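PDB 1V2A: glutathione transferase gst1-6, which probably catalyses the conjugation of glutathione to electrophilic compounds, releasing a halide anion, and works as a homodimer in detoxification. Local coordinates for residues Tyr104-Val114 against Thr160-Lys168. Residues are numbered along the deposited sequence; the frame is centred on the assembly and turned at random.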
ATOM      1  N   TYR B 104       0.903  -9.635   2.381  1.00 23.50           N
ATOM      2  CA  TYR B 104      -0.239 -10.114   1.622  1.00 21.01           C
ATOM      3  C   TYR B 104       0.077 -10.292   0.140  1.00 21.62           C
ATOM      4  O   TYR B 104      -0.499 -11.160  -0.533  1.00 21.59           O
ATOM      5  CB  TYR B 104      -1.440  -9.175   1.795  1.00 21.16           C
ATOM      6  CG  TYR B 104      -2.723  -9.797   1.288  1.00 20.98           C
ATOM      7  CD1 TYR B 104      -3.204 -10.990   1.839  1.00 20.84           C
ATOM      8  CD2 TYR B 104      -3.408  -9.246   0.205  1.00 21.08           C
ATOM      9  CE1 TYR B 104      -4.329 -11.630   1.318  1.00 20.88           C
ATOM     10  CE2 TYR B 104      -4.545  -9.877  -0.327  1.00 23.39           C
ATOM     11  CZ  TYR B 104      -4.994 -11.067   0.235  1.00 21.01           C
ATOM     12  OH  TYR B 104      -6.094 -11.694  -0.286  1.00 24.94           O
ATOM     13  N   LYS B 105       0.996  -9.477  -0.367  1.00 24.05           N
ATOM     14  CA  LYS B 105       1.392  -9.547  -1.770  1.00 26.25           C
ATOM     15  C   LYS B 105       2.032 -10.889  -2.075  1.00 26.16           C
ATOM     16  O   LYS B 105       1.773 -11.500  -3.114  1.00 26.26           O
ATOM     17  CB  LYS B 105       2.388  -8.429  -2.096  1.00 27.30           C
ATOM     18  CG  LYS B 105       3.188  -8.607  -3.398  1.00 31.13           C
ATOM     19  CD  LYS B 105       2.370  -8.344  -4.675  1.00 35.54           C
ATOM     20  CE  LYS B 105       1.327  -9.429  -4.931  1.00 39.19           C
ATOM     21  NZ  LYS B 105       0.529  -9.230  -6.177  1.00 40.06           N
ATOM     22  N   ARG B 106       2.881 -11.336  -1.162  1.00 25.69           N
ATOM     23  CA  ARG B 106       3.576 -12.597  -1.328  1.00 27.30           C
ATOM     24  C   ARG B 106       2.682 -13.796  -1.023  1.00 28.10           C
ATOM     25  O   ARG B 106       2.956 -14.900  -1.482  1.00 27.73           O
ATOM     26  CB  ARG B 106       4.837 -12.603  -0.455  1.00 28.31           C
ATOM     27  CG  ARG B 106       5.862 -11.562  -0.915  1.00 29.06           C
ATOM     28  CD  ARG B 106       7.031 -11.450   0.039  1.00 31.71           C
ATOM     29  NE  ARG B 106       7.880 -10.307  -0.286  1.00 34.27           N
ATOM     30  CZ  ARG B 106       8.983  -9.975   0.386  1.00 36.57           C
ATOM     31  NH1 ARG B 106       9.376 -10.706   1.423  1.00 34.68           N
ATOM     32  NH2 ARG B 106       9.693  -8.910   0.028  1.00 33.39           N
ATOM     33  N   ILE B 107       1.610 -13.578  -0.263  1.00 28.07           N
ATOM     34  CA  ILE B 107       0.688 -14.666   0.062  1.00 27.85           C
ATOM     35  C   ILE B 107      -0.217 -14.927  -1.132  1.00 25.84           C
ATOM     36  O   ILE B 107      -0.281 -16.029  -1.649  1.00 23.86           O
ATOM     37  CB  ILE B 107      -0.244 -14.328   1.257  1.00 27.99           C
ATOM     38  CG1 ILE B 107       0.564 -14.072   2.523  1.00 28.48           C
ATOM     39  CG2 ILE B 107      -1.233 -15.463   1.466  1.00 27.77           C
ATOM     40  CD1 ILE B 107       1.663 -15.077   2.755  1.00 34.85           C
ATOM     41  N   ILE B 108      -0.928 -13.883  -1.537  1.00 28.11           N
ATOM     42  CA  ILE B 108      -1.860 -13.927  -2.647  1.00 27.71           C
ATOM     43  C   ILE B 108      -1.168 -14.319  -3.955  1.00 27.95           C
ATOM     44  O   ILE B 108      -1.796 -14.902  -4.837  1.00 23.73           O
ATOM     45  CB  ILE B 108      -2.572 -12.550  -2.785  1.00 31.46           C
ATOM     46  CG1 ILE B 108      -4.078 -12.722  -2.590  1.00 31.50           C
ATOM     47  CG2 ILE B 108      -2.237 -11.899  -4.120  1.00 31.77           C
ATOM     48  CD1 ILE B 108      -4.737 -13.554  -3.640  1.00 33.69           C
ATOM     49  N   ASP B 109       0.114 -13.983  -4.088  1.00 26.66           N
ATOM     50  CA  ASP B 109       0.851 -14.361  -5.291  1.00 28.37           C
ATOM     51  C   ASP B 109       0.855 -15.887  -5.320  1.00 28.21           C
ATOM     52  O   ASP B 109       0.482 -16.500  -6.316  1.00 29.88           O
ATOM     53  CB  ASP B 109       2.291 -13.839  -5.254  1.00 27.57           C
ATOM     54  CG  ASP B 109       2.419 -12.410  -5.777  1.00 29.75           C
ATOM     55  OD1 ASP B 109       1.412 -11.852  -6.264  1.00 30.94           O
ATOM     56  OD2 ASP B 109       3.536 -11.849  -5.708  1.00 27.37           O
ATOM     57  N   VAL B 110       1.254 -16.495  -4.206  1.00 27.50           N
ATOM     58  CA  VAL B 110       1.285 -17.948  -4.102  1.00 25.32           C
ATOM     59  C   VAL B 110      -0.103 -18.541  -4.363  1.00 25.45           C
ATOM     60  O   VAL B 110      -0.250 -19.477  -5.146  1.00 26.31           O
ATOM     61  CB  VAL B 110       1.759 -18.405  -2.708  1.00 24.10           C
ATOM     62  CG1 VAL B 110       1.859 -19.915  -2.675  1.00 25.48           C
ATOM     63  CG2 VAL B 110       3.109 -17.797  -2.379  1.00 22.75           C
ATOM     64  N   ILE B 111      -1.127 -17.996  -3.715  1.00 25.84           N
ATOM     65  CA  ILE B 111      -2.472 -18.525  -3.907  1.00 24.56           C
ATOM     66  C   ILE B 111      -2.897 -18.471  -5.373  1.00 26.04           C
ATOM     67  O   ILE B 111      -3.492 -19.428  -5.884  1.00 28.38           O
ATOM     68  CB  ILE B 111      -3.520 -17.767  -3.052  1.00 22.82           C
ATOM     69  CG1 ILE B 111      -3.209 -17.944  -1.563  1.00 22.80           C
ATOM     70  CG2 ILE B 111      -4.918 -18.285  -3.375  1.00 19.74           C
ATOM     71  CD1 ILE B 111      -4.171 -17.240  -0.631  1.00 23.47           C
ATOM     72  N   HIS B 112      -2.603 -17.360  -6.043  1.00 25.91           N
ATOM     73  CA  HIS B 112      -2.970 -17.196  -7.452  1.00 27.09           C
ATOM     74  C   HIS B 112      -2.363 -18.276  -8.338  1.00 26.62           C
ATOM     75  O   HIS B 112      -2.965 -18.696  -9.327  1.00 28.52           O
ATOM     76  CB  HIS B 112      -2.529 -15.829  -7.977  1.00 27.28           C
ATOM     77  CG  HIS B 112      -3.395 -14.695  -7.531  1.00 28.80           C
ATOM     78  ND1 HIS B 112      -4.722 -14.861  -7.197  1.00 29.70           N
ATOM     79  CD2 HIS B 112      -3.143 -13.369  -7.427  1.00 27.47           C
ATOM     80  CE1 HIS B 112      -5.250 -13.683  -6.909  1.00 27.38           C
ATOM     81  NE2 HIS B 112      -4.313 -12.762  -7.042  1.00 25.73           N
ATOM     82  N   LEU B 113      -1.154 -18.701  -7.997  1.00 28.11           N
ATOM     83  CA  LEU B 113      -0.475 -19.737  -8.756  1.00 29.97           C
ATOM     84  C   LEU B 113      -1.152 -21.069  -8.477  1.00 30.62           C
ATOM     85  O   LEU B 113      -1.548 -21.777  -9.403  1.00 32.34           O
ATOM     86  CB  LEU B 113       1.000 -19.804  -8.359  1.00 32.90           C
ATOM     87  CG  LEU B 113       1.801 -18.542  -8.680  1.00 32.32           C
ATOM     88  CD1 LEU B 113       3.221 -18.661  -8.146  1.00 32.63           C
ATOM     89  CD2 LEU B 113       1.808 -18.330 -10.177  1.00 33.42           C
ATOM     90  N   VAL B 114      -1.308 -21.401  -7.198  1.00 30.85           N
ATOM     91  CA  VAL B 114      -1.944 -22.658  -6.834  1.00 27.15           C
ATOM     92  C   VAL B 114      -3.314 -22.727  -7.497  1.00 27.08           C
ATOM     93  O   VAL B 114      -3.807 -23.810  -7.812  1.00 27.05           O
ATOM     94  CB  VAL B 114      -2.090 -22.800  -5.301  1.00 26.69           C
ATOM     95  CG1 VAL B 114      -2.685 -24.166  -4.956  1.00 27.11           C
ATOM     96  CG2 VAL B 114      -0.745 -22.635  -4.638  1.00 27.69           C
ATOM     97  N   THR B 160      -4.885 -10.859   6.591  1.00 24.51           N
ATOM     98  CA  THR B 160      -3.806 -11.377   5.771  1.00 23.12           C
ATOM     99  C   THR B 160      -3.231 -12.697   6.248  1.00 23.75           C
ATOM    100  O   THR B 160      -2.992 -13.593   5.448  1.00 23.38           O
ATOM    101  CB  THR B 160      -2.675 -10.353   5.700  1.00 21.91           C
ATOM    102  OG1 THR B 160      -3.175  -9.160   5.080  1.00 22.59           O
ATOM    103  CG2 THR B 160      -1.496 -10.900   4.903  1.00 18.20           C
ATOM    104  N   VAL B 161      -3.005 -12.823   7.550  1.00 25.73           N
ATOM    105  CA  VAL B 161      -2.422 -14.048   8.078  1.00 26.06           C
ATOM    106  C   VAL B 161      -3.346 -15.261   8.058  1.00 24.90           C
ATOM    107  O   VAL B 161      -2.895 -16.356   7.758  1.00 22.09           O
ATOM    108  CB  VAL B 161      -1.885 -13.837   9.508  1.00 25.61           C
ATOM    109  CG1 VAL B 161      -1.256 -15.121  10.029  1.00 24.92           C
ATOM    110  CG2 VAL B 161      -0.856 -12.720   9.501  1.00 26.68           C
ATOM    111  N   THR B 162      -4.628 -15.083   8.371  1.00 24.63           N
ATOM    112  CA  THR B 162      -5.536 -16.222   8.366  1.00 27.58           C
ATOM    113  C   THR B 162      -5.795 -16.692   6.935  1.00 28.39           C
ATOM    114  O   THR B 162      -6.350 -17.773   6.716  1.00 27.88           O
ATOM    115  CB  THR B 162      -6.906 -15.905   9.037  1.00 31.24           C
ATOM    116  OG1 THR B 162      -7.813 -15.371   8.068  1.00 33.55           O
ATOM    117  CG2 THR B 162      -6.736 -14.913  10.169  1.00 28.39           C
ATOM    118  N   ALA B 163      -5.398 -15.873   5.963  1.00 25.69           N
ATOM    119  CA  ALA B 163      -5.575 -16.213   4.559  1.00 23.69           C
ATOM    120  C   ALA B 163      -4.582 -17.307   4.194  1.00 25.21           C
ATOM    121  O   ALA B 163      -4.721 -17.962   3.164  1.00 22.39           O
ATOM    122  CB  ALA B 163      -5.352 -14.986   3.678  1.00 25.79           C
ATOM    123  N   LEU B 164      -3.578 -17.488   5.046  1.00 27.03           N
ATOM    124  CA  LEU B 164      -2.563 -18.520   4.846  1.00 30.43           C
ATOM    125  C   LEU B 164      -3.200 -19.899   4.947  1.00 30.76           C
ATOM    126  O   LEU B 164      -2.593 -20.903   4.582  1.00 31.38           O
ATOM    127  CB  LEU B 164      -1.451 -18.397   5.901  1.00 28.93           C
ATOM    128  CG  LEU B 164      -0.380 -17.326   5.650  1.00 32.84           C
ATOM    129  CD1 LEU B 164       0.568 -17.261   6.835  1.00 29.54           C
ATOM    130  CD2 LEU B 164       0.393 -17.651   4.363  1.00 28.77           C
ATOM    131  N   ASN B 165      -4.425 -19.936   5.455  1.00 32.41           N
ATOM    132  CA  ASN B 165      -5.157 -21.184   5.614  1.00 34.62           C
ATOM    133  C   ASN B 165      -5.425 -21.930   4.304  1.00 34.66           C
ATOM    134  O   ASN B 165      -5.554 -23.157   4.305  1.00 31.06           O
ATOM    135  CB  ASN B 165      -6.489 -20.926   6.325  1.00 38.26           C
ATOM    136  CG  ASN B 165      -6.315 -20.665   7.805  1.00 40.08           C
ATOM    137  OD1 ASN B 165      -5.528 -21.335   8.469  1.00 42.30           O
ATOM    138  ND2 ASN B 165      -7.061 -19.707   8.336  1.00 42.61           N
ATOM    139  N   TRP B 166      -5.521 -21.199   3.197  1.00 31.88           N
ATOM    140  CA  TRP B 166      -5.784 -21.833   1.908  1.00 33.73           C
ATOM    141  C   TRP B 166      -4.573 -22.632   1.439  1.00 34.07           C
ATOM    142  O   TRP B 166      -4.691 -23.529   0.611  1.00 32.96           O
ATOM    143  CB  TRP B 166      -6.123 -20.790   0.845  1.00 31.97           C
ATOM    144  CG  TRP B 166      -7.415 -20.072   1.056  1.00 33.40           C
ATOM    145  CD1 TRP B 166      -7.595 -18.877   1.687  1.00 33.88           C
ATOM    146  CD2 TRP B 166      -8.710 -20.484   0.603  1.00 34.70           C
ATOM    147  NE1 TRP B 166      -8.921 -18.514   1.652  1.00 34.63           N
ATOM    148  CE2 TRP B 166      -9.630 -19.485   0.991  1.00 34.67           C
ATOM    149  CE3 TRP B 166      -9.186 -21.602  -0.102  1.00 35.79           C
ATOM    150  CZ2 TRP B 166     -10.995 -19.567   0.702  1.00 34.33           C
ATOM    151  CZ3 TRP B 166     -10.547 -21.683  -0.391  1.00 35.49           C
ATOM    152  CH2 TRP B 166     -11.433 -20.671   0.012  1.00 34.48           C
ATOM    153  N   LEU B 167      -3.406 -22.295   1.974  1.00 35.58           N
ATOM    154  CA  LEU B 167      -2.174 -22.965   1.590  1.00 39.53           C
ATOM    155  C   LEU B 167      -1.707 -23.930   2.664  1.00 41.48           C
ATOM    156  O   LEU B 167      -0.615 -24.485   2.567  1.00 44.07           O
ATOM    157  CB  LEU B 167      -1.073 -21.932   1.333  1.00 37.66           C
ATOM    158  CG  LEU B 167      -1.324 -20.891   0.242  1.00 37.32           C
ATOM    159  CD1 LEU B 167      -0.252 -19.815   0.305  1.00 34.83           C
ATOM    160  CD2 LEU B 167      -1.342 -21.566  -1.116  1.00 36.55           C
ATOM    161  N   LYS B 168      -2.526 -24.133   3.689  1.00 43.29           N
ATOM    162  CA  LYS B 168      -2.138 -25.028   4.771  1.00 43.94           C
ATOM    163  C   LYS B 168      -0.711 -24.707   5.196  1.00 42.96           C
ATOM    164  O   LYS B 168       0.031 -25.581   5.643  1.00 43.35           O
ATOM    165  CB  LYS B 168      -2.244 -26.485   4.315  1.00 43.64           C
ATOM    166  CG  LYS B 168      -3.483 -27.182   4.817  1.00 43.75           C
ATOM    167  CD  LYS B 168      -4.734 -26.362   4.549  1.00 46.23           C
ATOM    168  CE  LYS B 168      -5.923 -26.947   5.290  1.00 46.12           C
ATOM    169  NZ  LYS B 168      -7.123 -26.084   5.144  1.00 49.13           N
TER
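Leu-167 packs its forked end among three side chains of the 104-114 helix. Its CD1 lies 3.7 Å from Val-110 CG1, its CD2 meets Val-114 CG2, and its CG rests against Ile-111 CG1, so that both methyls and the branch point are engaged. Ile-111 is fully extended beyond CG1 (chi2 180°), which carries CD1 away from Leu-167 toward the backbone O of Ala-163, 3.9 Å away, and near Trp-166 CB. One turn back, Ile-107 and Leu-164 meet at about a right angle. In Ile-107 the chain is folded (chi2 -45°), and CD1 presses on Leu-164 CD2 at 3.3 Å, tighter than normal carbon contact. At the other end the backbones draw closest, with the CA atoms of Tyr-104 and Thr-160 5.6 Å apart. Here Thr-160 CG2 sits at the edge of the Tyr-104 ring, 3.5 Å from CD1, and Ala-163 CB borders the same edge near CE1, while Ile-108 CB lies over one face, toward its rim. The contact is held by apolar packing; Thr-160 OG1, which also lies against Tyr-104, is hydrogen-bonded to Asp-99 OD1 and the Cys-156 carbonyl O. It joins the end of helix 152-162, with its 3-10 continuation, to the long helix 86-115 inside the all-helical C-terminal domain of the GST fold. Helix 122-141 covers Ile-107 and Val-110 through Leu-128, helix 175-185 packs on Val-161, and the Tyr-104 side chain touches Pro-10 of the thioredoxin-like domain and comes within about 5 Å of the bound glutathione sulfonic acid.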